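Local coordinates for 3-alpha-hydroxysteroid dehydrogenase (Pseudomonas sp., PDB 2DKN), which catalyses the reversible oxidation of 3-alpha-hydroxysteroids to 3-oxosteroids with NAD(H) as coenzyme, as a member of the short-chain dehydrogenase family, at residues A[80-88]-A[131-140]; A[112-123]-A[150-161]. One frame throughout, in Å; residues are numbered along the deposited sequence.

Interaction 1. Residues A[80-88]-A[131-140]; sequences GLVVAVNYF and MLAGDEARAI. With NAI (1,4-dihydronicotinamide adenine dinucleotide), chain C.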
loop_
_atom_site.group_PDB
_atom_site.type_symbol
_atom_site.label_atom_id
_atom_site.label_comp_id
_atom_site.label_asym_id
_atom_site.label_seq_id
_atom_site.Cartn_x
_atom_site.Cartn_y
_atom_site.Cartn_z
ATOM N N GLY A 80 27.465 -5.945 5.853
ATOM C CA GLY A 80 27.919 -5.050 4.781
ATOM C C GLY A 80 27.271 -5.409 3.454
ATOM O O GLY A 80 26.876 -4.523 2.677
ATOM N N LEU A 81 27.133 -6.707 3.198
ATOM C CA LEU A 81 26.582 -7.152 1.923
ATOM C C LEU A 81 25.098 -6.764 1.832
ATOM O O LEU A 81 24.627 -6.337 0.781
ATOM C CB LEU A 81 26.755 -8.675 1.770
ATOM C CG LEU A 81 26.123 -9.291 0.519
ATOM C CD1 LEU A 81 26.767 -8.697 -0.744
ATOM C CD2 LEU A 81 26.272 -10.825 0.554
ATOM N N VAL A 82 24.387 -6.918 2.947
ATOM C CA VAL A 82 22.960 -6.568 3.044
ATOM C C VAL A 82 22.742 -5.100 2.632
ATOM O O VAL A 82 21.879 -4.790 1.785
ATOM C CB VAL A 82 22.418 -6.834 4.475
ATOM C CG1 VAL A 82 20.983 -6.342 4.610
ATOM C CG2 VAL A 82 22.514 -8.331 4.814
ATOM N N VAL A 83 23.549 -4.199 3.190
ATOM C CA VAL A 83 23.455 -2.787 2.846
ATOM C C VAL A 83 23.830 -2.535 1.386
ATOM O O VAL A 83 23.165 -1.781 0.684
ATOM C CB VAL A 83 24.355 -1.939 3.788
ATOM C CG1 VAL A 83 24.580 -0.548 3.224
ATOM C CG2 VAL A 83 23.713 -1.888 5.178
ATOM N N ALA A 84 24.890 -3.176 0.916
ATOM C CA ALA A 84 25.362 -2.937 -0.444
ATOM C C ALA A 84 24.294 -3.306 -1.469
ATOM O O ALA A 84 24.116 -2.618 -2.472
ATOM C CB ALA A 84 26.642 -3.755 -0.707
ATOM N N VAL A 85 23.615 -4.421 -1.234
ATOM C CA VAL A 85 22.614 -4.886 -2.206
ATOM C C VAL A 85 21.277 -4.201 -1.957
ATOM O O VAL A 85 20.695 -3.631 -2.874
ATOM C CB VAL A 85 22.402 -6.424 -2.180
ATOM C CG1 VAL A 85 21.481 -6.828 -3.334
ATOM C CG2 VAL A 85 23.699 -7.122 -2.346
ATOM N N ASN A 86 20.785 -4.264 -0.723
ATOM C CA ASN A 86 19.420 -3.814 -0.460
ATOM C C ASN A 86 19.235 -2.319 -0.591
ATOM O O ASN A 86 18.127 -1.852 -0.911
ATOM C CB ASN A 86 18.936 -4.245 0.923
ATOM C CG ASN A 86 18.748 -5.751 1.033
ATOM O OD1 ASN A 86 19.009 -6.479 0.082
ATOM N ND2 ASN A 86 18.280 -6.218 2.199
ATOM N N TYR A 87 20.287 -1.561 -0.279
ATOM C CA TYR A 87 20.212 -0.119 -0.456
ATOM C C TYR A 87 20.869 0.332 -1.768
ATOM O O TYR A 87 20.190 0.868 -2.656
ATOM C CB TYR A 87 20.808 0.664 0.722
ATOM C CG TYR A 87 20.480 2.130 0.597
ATOM C CD1 TYR A 87 19.274 2.644 1.091
ATOM C CD2 TYR A 87 21.345 2.997 -0.056
ATOM C CE1 TYR A 87 18.958 3.994 0.955
ATOM C CE2 TYR A 87 21.035 4.331 -0.199
ATOM C CZ TYR A 87 19.849 4.826 0.300
ATOM O OH TYR A 87 19.564 6.174 0.138
ATOM N N PHE A 88 22.171 0.108 -1.889
ATOM C CA PHE A 88 22.929 0.672 -3.002
ATOM C C PHE A 88 22.683 -0.028 -4.335
ATOM O O PHE A 88 22.754 0.613 -5.392
ATOM C CB PHE A 88 24.424 0.782 -2.643
ATOM C CG PHE A 88 24.691 1.827 -1.604
ATOM C CD1 PHE A 88 24.729 3.172 -1.962
ATOM C CD2 PHE A 88 24.818 1.480 -0.264
ATOM C CE1 PHE A 88 24.924 4.142 -0.996
ATOM C CE2 PHE A 88 25.034 2.451 0.705
ATOM C CZ PHE A 88 25.082 3.771 0.340
ATOM N N MET A 131 23.508 5.585 4.702
ATOM C CA MET A 131 22.804 5.195 3.488
ATOM C C MET A 131 22.151 6.391 2.818
ATOM O O MET A 131 22.346 6.609 1.631
ATOM C CB MET A 131 21.784 4.093 3.773
ATOM C CG MET A 131 22.458 2.732 3.850
ATOM S SD MET A 131 21.359 1.344 4.128
ATOM C CE MET A 131 21.452 1.170 5.915
ATOM N N LEU A 132 21.384 7.164 3.581
ATOM C CA LEU A 132 20.642 8.280 2.987
ATOM C C LEU A 132 21.583 9.386 2.482
ATOM O O LEU A 132 21.253 10.095 1.535
ATOM C CB LEU A 132 19.607 8.835 3.962
ATOM C CG LEU A 132 18.397 7.933 4.228
ATOM C CD1 LEU A 132 17.590 8.533 5.383
ATOM C CD2 LEU A 132 17.554 7.833 2.959
ATOM N N ALA A 133 22.762 9.491 3.092
ATOM C CA ALA A 133 23.830 10.397 2.610
ATOM C C ALA A 133 24.548 9.851 1.359
ATOM O O ALA A 133 25.279 10.574 0.672
ATOM C CB ALA A 133 24.843 10.667 3.735
ATOM N N GLY A 134 24.326 8.577 1.048
ATOM C CA GLY A 134 24.946 7.966 -0.126
ATOM C C GLY A 134 26.388 7.545 0.089
ATOM O O GLY A 134 27.076 7.225 -0.872
ATOM N N ASP A 135 26.826 7.516 1.354
ATOM C CA ASP A 135 28.216 7.166 1.700
ATOM C C ASP A 135 28.315 5.672 1.920
ATOM O O ASP A 135 28.140 5.183 3.051
ATOM C CB ASP A 135 28.665 7.911 2.965
ATOM C CG ASP A 135 30.159 7.761 3.232
ATOM O OD1 ASP A 135 30.776 6.829 2.697
ATOM O OD2 ASP A 135 30.710 8.574 3.992
ATOM N N GLU A 136 28.562 4.942 0.834
ATOM C CA GLU A 136 28.484 3.491 0.900
ATOM C C GLU A 136 29.551 2.897 1.812
ATOM O O GLU A 136 29.272 1.977 2.594
ATOM C CB GLU A 136 28.558 2.851 -0.482
ATOM C CG GLU A 136 28.479 1.319 -0.402
ATOM C CD GLU A 136 28.312 0.651 -1.747
ATOM O OE1 GLU A 136 28.009 -0.556 -1.771
ATOM O OE2 GLU A 136 28.448 1.345 -2.766
ATOM N N ALA A 137 30.774 3.410 1.728
ATOM C CA ALA A 137 31.832 2.849 2.572
ATOM C C ALA A 137 31.476 3.019 4.053
ATOM O O ALA A 137 31.669 2.113 4.857
ATOM C CB ALA A 137 33.199 3.508 2.245
ATOM N N ARG A 138 30.952 4.190 4.411
ATOM C CA ARG A 138 30.575 4.458 5.793
ATOM C C ARG A 138 29.403 3.594 6.240
ATOM O O ARG A 138 29.385 3.104 7.366
ATOM C CB ARG A 138 30.261 5.960 5.962
ATOM C CG ARG A 138 29.945 6.428 7.378
ATOM C CD ARG A 138 30.977 5.968 8.403
ATOM N NE ARG A 138 30.676 6.490 9.741
ATOM C CZ ARG A 138 31.303 6.103 10.855
ATOM N NH1 ARG A 138 32.251 5.185 10.794
ATOM N NH2 ARG A 138 30.968 6.620 12.030
ATOM N N ALA A 139 28.411 3.428 5.365
ATOM C CA ALA A 139 27.237 2.619 5.690
ATOM C C ALA A 139 27.650 1.166 5.938
ATOM O O ALA A 139 27.184 0.532 6.887
ATOM C CB ALA A 139 26.199 2.704 4.555
ATOM N N ILE A 140 28.528 0.643 5.082
ATOM C CA ILE A 140 29.006 -0.735 5.232
ATOM C C ILE A 140 29.803 -0.892 6.544
ATOM O O ILE A 140 29.631 -1.854 7.290
ATOM C CB ILE A 140 29.877 -1.154 4.001
ATOM C CG1 ILE A 140 28.977 -1.357 2.771
ATOM C CG2 ILE A 140 30.709 -2.404 4.302
ATOM C CD1 ILE A 140 29.703 -1.667 1.466
HETATM P PA NAI C . 14.770 -14.529 -3.631
HETATM O O1A NAI C . 16.055 -14.868 -2.992
HETATM O O2A NAI C . 13.927 -15.647 -4.114
HETATM O O5B NAI C . 15.029 -13.545 -4.868
HETATM C C5B NAI C . 15.926 -12.478 -4.766
HETATM C C4B NAI C . 16.718 -12.428 -6.065
HETATM O O4B NAI C . 17.607 -11.338 -5.910
HETATM C C3B NAI C . 17.548 -13.687 -6.309
HETATM O O3B NAI C . 17.404 -14.152 -7.637
HETATM C C2B NAI C . 18.959 -13.164 -6.110
HETATM O O2B NAI C . 19.944 -13.844 -6.857
HETATM C C1B NAI C . 18.830 -11.683 -6.482
HETATM N N9A NAI C . 19.990 -11.014 -5.877
HETATM C C8A NAI C . 20.380 -11.032 -4.553
HETATM N N7A NAI C . 21.556 -10.360 -4.465
HETATM C C5A NAI C . 21.927 -9.943 -5.710
HETATM C C6A NAI C . 23.030 -9.239 -6.209
HETATM N N6A NAI C . 24.110 -8.946 -5.454
HETATM N N1A NAI C . 23.088 -8.974 -7.564
HETATM C C2A NAI C . 22.094 -9.394 -8.420
HETATM N N3A NAI C . 21.008 -10.089 -7.936
HETATM C C4A NAI C . 20.940 -10.365 -6.601
HETATM O O3 NAI C . 14.019 -13.614 -2.549
HETATM P PN NAI C . 12.602 -12.858 -2.686
HETATM O O1N NAI C . 12.025 -12.978 -4.036
HETATM O O2N NAI C . 11.790 -13.310 -1.542
HETATM O O5D NAI C . 13.081 -11.352 -2.417
HETATM C C5D NAI C . 12.802 -10.313 -3.344
HETATM C C4D NAI C . 12.780 -9.016 -2.544
HETATM O O4D NAI C . 11.697 -9.089 -1.624
HETATM C C3D NAI C . 14.039 -8.794 -1.709
HETATM O O3D NAI C . 14.359 -7.409 -1.773
HETATM C C2D NAI C . 13.568 -9.095 -0.287
HETATM O O2D NAI C . 14.278 -8.340 0.655
HETATM C C1D NAI C . 12.114 -8.649 -0.349
HETATM N N1N NAI C . 11.270 -9.245 0.722
HETATM C C2N NAI C . 11.114 -10.601 0.790
HETATM C C3N NAI C . 10.321 -11.151 1.784
HETATM C C7N NAI C . 10.097 -12.642 1.828
HETATM O O7N NAI C . 9.417 -13.113 2.940
HETATM N N7N NAI C . 10.523 -13.453 0.841
HETATM C C4N NAI C . 9.671 -10.319 2.716
HETATM C C5N NAI C . 9.812 -8.919 2.604
HETATM C C6N NAI C . 10.622 -8.407 1.600
HETATM O O HOH W 1 21.334 7.729 -0.938
#
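M131 lies over the ring of Y87, its CB 3.8 Å from the ring centroid and almost on the ring normal. SD follows obliquely beside the same ring, 4.4 Å from its centroid, in a Met-aromatic contact, and the bend at chi3 (-95°) turns CE toward the CG2 branch of V83. F88, next along the helix, is enclosed on both faces: Y87 CD2 lies over one and E136 CB over the other, 3.7 Å from the centroid. E136 runs extended across the ring, so that its carboxylate stacks on it with the planes 11° apart, while OE1 is tied by a salt bridge to R48 of helix 45-59. A139 CB meets the F88 ring at its edge and also touches V83 CG1 at 3.9 Å. This close-fitting part joins helix 79-102 of the Rossmann fold to the two short helices inserted between strand 108-112 and helix 149-166; the axes of segments 80-88 and 136-140 approach to 9.4 Å, with 135° between their N-to-C directions. The turn between the short helices is much looser and faces solvent. G134 ends the first helix in a Schellman motif, and D135 N-caps the second, its OD1 accepting from R138 N at 3.2 Å. At this side a water bonded to Y87 OH at 2.6 Å also donates to M131 O, bridging the two segments. At the other end the backbones come close instead: the CA atoms of G80 and I140 are 4.5 Å apart, and with no side chain on G80, I140 CG2 packs directly on G80 CA.

Interaction 2. Residues A[112-123]-A[150-161]; sequences VGSIAATQPGAA and HLAYAGSKYAVT. With NAI (1,4-dihydronicotinamide adenine dinucleotide), chain C.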
loop_
_atom_site.group_PDB
_atom_site.type_symbol
_atom_site.label_atom_id
_atom_site.label_comp_id
_atom_site.label_asym_id
_atom_site.label_seq_id
_atom_site.Cartn_x
_atom_site.Cartn_y
_atom_site.Cartn_z
ATOM N N VAL A 112 11.045 -2.908 -4.096
ATOM C CA VAL A 112 10.535 -3.911 -3.157
ATOM C C VAL A 112 11.228 -3.709 -1.812
ATOM O O VAL A 112 12.416 -4.024 -1.654
ATOM C CB VAL A 112 10.720 -5.349 -3.661
ATOM C CG1 VAL A 112 10.128 -6.357 -2.636
ATOM C CG2 VAL A 112 10.020 -5.511 -5.020
ATOM N N GLY A 113 10.483 -3.136 -0.877
ATOM C CA GLY A 113 10.961 -2.916 0.486
ATOM C C GLY A 113 10.714 -4.135 1.364
ATOM O O GLY A 113 11.037 -5.275 0.988
ATOM N N SER A 114 10.166 -3.885 2.549
ATOM C CA SER A 114 9.904 -4.931 3.539
ATOM C C SER A 114 9.211 -4.351 4.751
ATOM O O SER A 114 9.472 -3.206 5.144
ATOM C CB SER A 114 11.221 -5.573 4.004
ATOM O OG SER A 114 10.952 -6.580 4.976
ATOM N N ILE A 115 8.336 -5.153 5.363
ATOM C CA ILE A 115 7.738 -4.807 6.629
ATOM C C ILE A 115 8.852 -4.651 7.682
ATOM O O ILE A 115 8.659 -3.973 8.683
ATOM C CB ILE A 115 6.687 -5.896 7.038
ATOM C CG1 ILE A 115 5.868 -5.493 8.248
ATOM C CG2 ILE A 115 7.334 -7.214 7.259
ATOM C CD1 ILE A 115 4.657 -6.407 8.435
ATOM N N ALA A 116 10.028 -5.236 7.422
ATOM C CA ALA A 116 11.170 -5.084 8.336
ATOM C C ALA A 116 11.547 -3.620 8.487
ATOM O O ALA A 116 12.117 -3.230 9.494
ATOM C CB ALA A 116 12.379 -5.905 7.865
ATOM N N ALA A 117 11.202 -2.798 7.491
ATOM C CA ALA A 117 11.447 -1.361 7.583
ATOM C C ALA A 117 10.808 -0.716 8.819
ATOM O O ALA A 117 11.226 0.362 9.239
ATOM C CB ALA A 117 10.963 -0.668 6.341
ATOM N N THR A 118 9.771 -1.352 9.359
ATOM C CA THR A 118 8.986 -0.766 10.439
ATOM C C THR A 118 9.451 -1.257 11.810
ATOM O O THR A 118 8.847 -0.909 12.836
ATOM C CB THR A 118 7.497 -1.128 10.290
ATOM O OG1 THR A 118 7.331 -2.542 10.444
ATOM C CG2 THR A 118 6.991 -0.735 8.903
ATOM N N GLN A 119 10.498 -2.078 11.820
ATOM C CA GLN A 119 11.057 -2.595 13.067
ATOM C C GLN A 119 11.361 -1.451 14.022
ATOM O O GLN A 119 11.939 -0.448 13.622
ATOM C CB GLN A 119 12.323 -3.394 12.767
ATOM C CG GLN A 119 13.105 -3.838 13.996
ATOM C CD GLN A 119 14.251 -4.782 13.642
ATOM O OE1 GLN A 119 14.055 -5.800 12.973
ATOM N NE2 GLN A 119 15.449 -4.439 14.085
ATOM N N PRO A 120 10.968 -1.581 15.308
ATOM C CA PRO A 120 11.268 -0.472 16.220
ATOM C C PRO A 120 12.759 -0.157 16.292
ATOM O O PRO A 120 13.583 -1.073 16.347
ATOM C CB PRO A 120 10.754 -0.974 17.580
ATOM C CG PRO A 120 9.685 -1.973 17.224
ATOM C CD PRO A 120 10.219 -2.664 15.967
ATOM N N GLY A 121 13.089 1.129 16.249
ATOM C CA GLY A 121 14.476 1.579 16.344
ATOM C C GLY A 121 15.229 1.606 15.019
ATOM O O GLY A 121 16.352 2.115 14.957
ATOM N N ALA A 122 14.630 1.063 13.953
ATOM C CA ALA A 122 15.320 1.015 12.651
ATOM C C ALA A 122 15.697 2.402 12.163
ATOM O O ALA A 122 16.772 2.611 11.581
ATOM C CB ALA A 122 14.468 0.282 11.602
ATOM N N ALA A 123 14.813 3.366 12.412
ATOM C CA ALA A 123 15.023 4.713 11.912
ATOM C C ALA A 123 16.250 5.346 12.544
ATOM O O ALA A 123 16.887 6.191 11.931
ATOM C CB ALA A 123 13.787 5.571 12.158
ATOM N N HIS A 150 20.129 -8.908 10.863
ATOM C CA HIS A 150 18.741 -8.448 10.928
ATOM C C HIS A 150 18.625 -6.931 11.059
ATOM O O HIS A 150 17.634 -6.352 10.626
ATOM C CB HIS A 150 17.917 -9.186 11.998
ATOM C CG HIS A 150 18.014 -8.606 13.377
ATOM N ND1 HIS A 150 18.985 -8.989 14.280
ATOM C CD2 HIS A 150 17.219 -7.722 14.034
ATOM C CE1 HIS A 150 18.811 -8.334 15.418
ATOM N NE2 HIS A 150 17.748 -7.558 15.295
ATOM N N LEU A 151 19.619 -6.309 11.687
ATOM C CA LEU A 151 19.638 -4.862 11.857
ATOM C C LEU A 151 20.027 -4.222 10.550
ATOM O O LEU A 151 19.488 -3.181 10.192
ATOM C CB LEU A 151 20.605 -4.425 12.947
ATOM C CG LEU A 151 20.117 -4.885 14.328
ATOM C CD1 LEU A 151 21.184 -4.666 15.405
ATOM C CD2 LEU A 151 18.833 -4.196 14.683
ATOM N N ALA A 152 20.957 -4.845 9.828
ATOM C CA ALA A 152 21.291 -4.358 8.491
ATOM C C ALA A 152 20.108 -4.530 7.539
ATOM O O ALA A 152 19.899 -3.699 6.649
ATOM C CB ALA A 152 22.522 -5.080 7.935
ATOM N N TYR A 153 19.364 -5.617 7.703
ATOM C CA TYR A 153 18.168 -5.834 6.894
ATOM C C TYR A 153 17.084 -4.769 7.139
ATOM O O TYR A 153 16.608 -4.107 6.200
ATOM C CB TYR A 153 17.617 -7.248 7.135
ATOM C CG TYR A 153 16.482 -7.595 6.211
ATOM C CD1 TYR A 153 16.738 -7.851 4.880
ATOM C CD2 TYR A 153 15.157 -7.688 6.660
ATOM C CE1 TYR A 153 15.731 -8.169 3.993
ATOM C CE2 TYR A 153 14.114 -8.020 5.745
ATOM C CZ TYR A 153 14.430 -8.240 4.419
ATOM O OH TYR A 153 13.481 -8.586 3.441
ATOM N N ALA A 154 16.706 -4.580 8.401
ATOM C CA ALA A 154 15.739 -3.546 8.755
ATOM C C ALA A 154 16.258 -2.164 8.384
ATOM O O ALA A 154 15.511 -1.353 7.857
ATOM C CB ALA A 154 15.408 -3.581 10.247
ATOM N N GLY A 155 17.536 -1.900 8.653
ATOM C CA GLY A 155 18.114 -0.579 8.374
ATOM C C GLY A 155 18.069 -0.303 6.877
ATOM O O GLY A 155 17.694 0.775 6.454
ATOM N N SER A 156 18.450 -1.290 6.074
ATOM C CA SER A 156 18.558 -1.059 4.634
ATOM C C SER A 156 17.167 -0.879 4.048
ATOM O O SER A 156 16.970 -0.058 3.161
ATOM C CB SER A 156 19.328 -2.185 3.939
ATOM O OG SER A 156 18.691 -3.451 4.101
ATOM N N LYS A 157 16.204 -1.638 4.562
ATOM C CA LYS A 157 14.839 -1.576 4.049
ATOM C C LYS A 157 14.173 -0.267 4.474
ATOM O O LYS A 157 13.478 0.384 3.676
ATOM C CB LYS A 157 14.033 -2.818 4.483
ATOM C CG LYS A 157 14.507 -4.073 3.793
ATOM C CD LYS A 157 14.320 -3.994 2.275
ATOM C CE LYS A 157 14.518 -5.357 1.605
ATOM N NZ LYS A 157 14.251 -5.278 0.110
ATOM N N TYR A 158 14.434 0.153 5.711
ATOM C CA TYR A 158 13.990 1.459 6.168
ATOM C C TYR A 158 14.562 2.568 5.275
ATOM O O TYR A 158 13.820 3.394 4.746
ATOM C CB TYR A 158 14.341 1.708 7.646
ATOM C CG TYR A 158 13.977 3.112 8.080
ATOM C CD1 TYR A 158 12.687 3.406 8.515
ATOM C CD2 TYR A 158 14.901 4.147 8.010
ATOM C CE1 TYR A 158 12.332 4.694 8.886
ATOM C CE2 TYR A 158 14.550 5.454 8.367
ATOM C CZ TYR A 158 13.262 5.715 8.797
ATOM O OH TYR A 158 12.879 6.994 9.168
ATOM N N ALA A 159 15.881 2.584 5.128
ATOM C CA ALA A 159 16.558 3.616 4.365
ATOM C C ALA A 159 16.062 3.700 2.919
ATOM O O ALA A 159 15.817 4.797 2.410
ATOM C CB ALA A 159 18.088 3.417 4.412
ATOM N N VAL A 160 15.929 2.558 2.252
ATOM C CA VAL A 160 15.570 2.575 0.830
ATOM C C VAL A 160 14.111 3.030 0.672
ATOM O O VAL A 160 13.750 3.644 -0.331
ATOM C CB VAL A 160 15.824 1.187 0.171
ATOM C CG1 VAL A 160 14.666 0.185 0.476
ATOM C CG2 VAL A 160 16.079 1.316 -1.320
ATOM N N THR A 161 13.272 2.739 1.671
ATOM C CA THR A 161 11.874 3.235 1.659
ATOM C C THR A 161 11.823 4.753 1.813
ATOM O O THR A 161 11.118 5.440 1.053
ATOM C CB THR A 161 10.996 2.470 2.707
ATOM O OG1 THR A 161 11.079 1.062 2.436
ATOM C CG2 THR A 161 9.524 2.887 2.618
HETATM P PA NAI C . 14.770 -14.529 -3.631
HETATM O O1A NAI C . 16.055 -14.868 -2.992
HETATM O O2A NAI C . 13.927 -15.647 -4.114
HETATM O O5B NAI C . 15.029 -13.545 -4.868
HETATM C C5B NAI C . 15.926 -12.478 -4.766
HETATM C C4B NAI C . 16.718 -12.428 -6.065
HETATM O O4B NAI C . 17.607 -11.338 -5.910
HETATM C C3B NAI C . 17.548 -13.687 -6.309
HETATM O O3B NAI C . 17.404 -14.152 -7.637
HETATM C C2B NAI C . 18.959 -13.164 -6.110
HETATM O O2B NAI C . 19.944 -13.844 -6.857
HETATM C C1B NAI C . 18.830 -11.683 -6.482
HETATM N N9A NAI C . 19.990 -11.014 -5.877
HETATM C C8A NAI C . 20.380 -11.032 -4.553
HETATM N N7A NAI C . 21.556 -10.360 -4.465
HETATM C C5A NAI C . 21.927 -9.943 -5.710
HETATM C C6A NAI C . 23.030 -9.239 -6.209
HETATM N N6A NAI C . 24.110 -8.946 -5.454
HETATM N N1A NAI C . 23.088 -8.974 -7.564
HETATM C C2A NAI C . 22.094 -9.394 -8.420
HETATM N N3A NAI C . 21.008 -10.089 -7.936
HETATM C C4A NAI C . 20.940 -10.365 -6.601
HETATM O O3 NAI C . 14.019 -13.614 -2.549
HETATM P PN NAI C . 12.602 -12.858 -2.686
HETATM O O1N NAI C . 12.025 -12.978 -4.036
HETATM O O2N NAI C . 11.790 -13.310 -1.542
HETATM O O5D NAI C . 13.081 -11.352 -2.417
HETATM C C5D NAI C . 12.802 -10.313 -3.344
HETATM C C4D NAI C . 12.780 -9.016 -2.544
HETATM O O4D NAI C . 11.697 -9.089 -1.624
HETATM C C3D NAI C . 14.039 -8.794 -1.709
HETATM O O3D NAI C . 14.359 -7.409 -1.773
HETATM C C2D NAI C . 13.568 -9.095 -0.287
HETATM O O2D NAI C . 14.278 -8.340 0.655
HETATM C C1D NAI C . 12.114 -8.649 -0.349
HETATM N N1N NAI C . 11.270 -9.245 0.722
HETATM C C2N NAI C . 11.114 -10.601 0.790
HETATM C C3N NAI C . 10.321 -11.151 1.784
HETATM C C7N NAI C . 10.097 -12.642 1.828
HETATM O O7N NAI C . 9.417 -13.113 2.940
HETATM N N7N NAI C . 10.523 -13.453 0.841
HETATM C C4N NAI C . 9.671 -10.319 2.716
HETATM C C5N NAI C . 9.812 -8.919 2.604
HETATM C C6N NAI C . 10.622 -8.407 1.600
HETATM O O HOH W 2 9.428 -1.024 2.974
#
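K157 reaches back from its helix to the end of strand 108-112, where its NZ donates to V112 O at 2.8 Å, 24° out of the carbonyl plane, and weakly to G113 O. The same ammonium group holds the nicotinamide ribose of the NADH, with a bond of 2.8 Å from NZ to O3D and a weak one to O2D. Y153 OH shares O2D, at 2.9 Å. On the loop, S114 OG accepts from A116 N in an ST turn; with OG anti to the backbone N (chi1 179°) the hydroxyl lies beside both Y153 CE2 and the nicotinamide C5N. A water bridges S114 N and T161 OG1. The apolar contacts are built on small residues. A116 CB packs against Y153 CE2 at 3.5 Å, A117 CB lies on the backbone of K157 and Y158, and A154 CB touches A116 O and, more loosely, A122 CB. Farther along, the Q119 amide crosses H150 and L151, with NE2 3.4 Å from L151 CD2, while H150 ND1 is hydrogen-bonded to Y200 OH. The aromatic contact belongs to Y158: A123 CA sits over its face, 3.8 Å from the centroid in a CH-pi contact, A117 O lies at its edge, and F255 of the second subunit meets the ring. With an alanine here, A123 would probably lose the surface it rests on and F255 its ring partner, opening a gap between loop and helix at the subunit boundary. A serine beside the nicotinamide ring, with a tyrosine and a lysine on its ribose in a Tyr-X-X-X-Lys sequence, is consistent with the active site of short-chain dehydrogenases.

Overall arrangement
The two contacts lie about 13 Å apart, centre to centre, and interlock along the chain: helices 126-133 and 136-146, the second side of interaction 1, fall between the loop and the helix of interaction 2. They also touch directly. N86 of segment 80-88 places ND2 3.5 Å from Y153 CD1, and Y87 CE1 lies 3.5 Å from the carbonyl carbon of A159, so helix 79-102 backs helix 149-166. Both interactions reach the NADH, but at different parts of it. V85 CG2 approaches the adenine N6A at 3.6 Å, whereas interaction 2 lines the nicotinamide end. There Y153 OH is 4.2 Å from NAI C4N, the carbon that carries the transferable hydride.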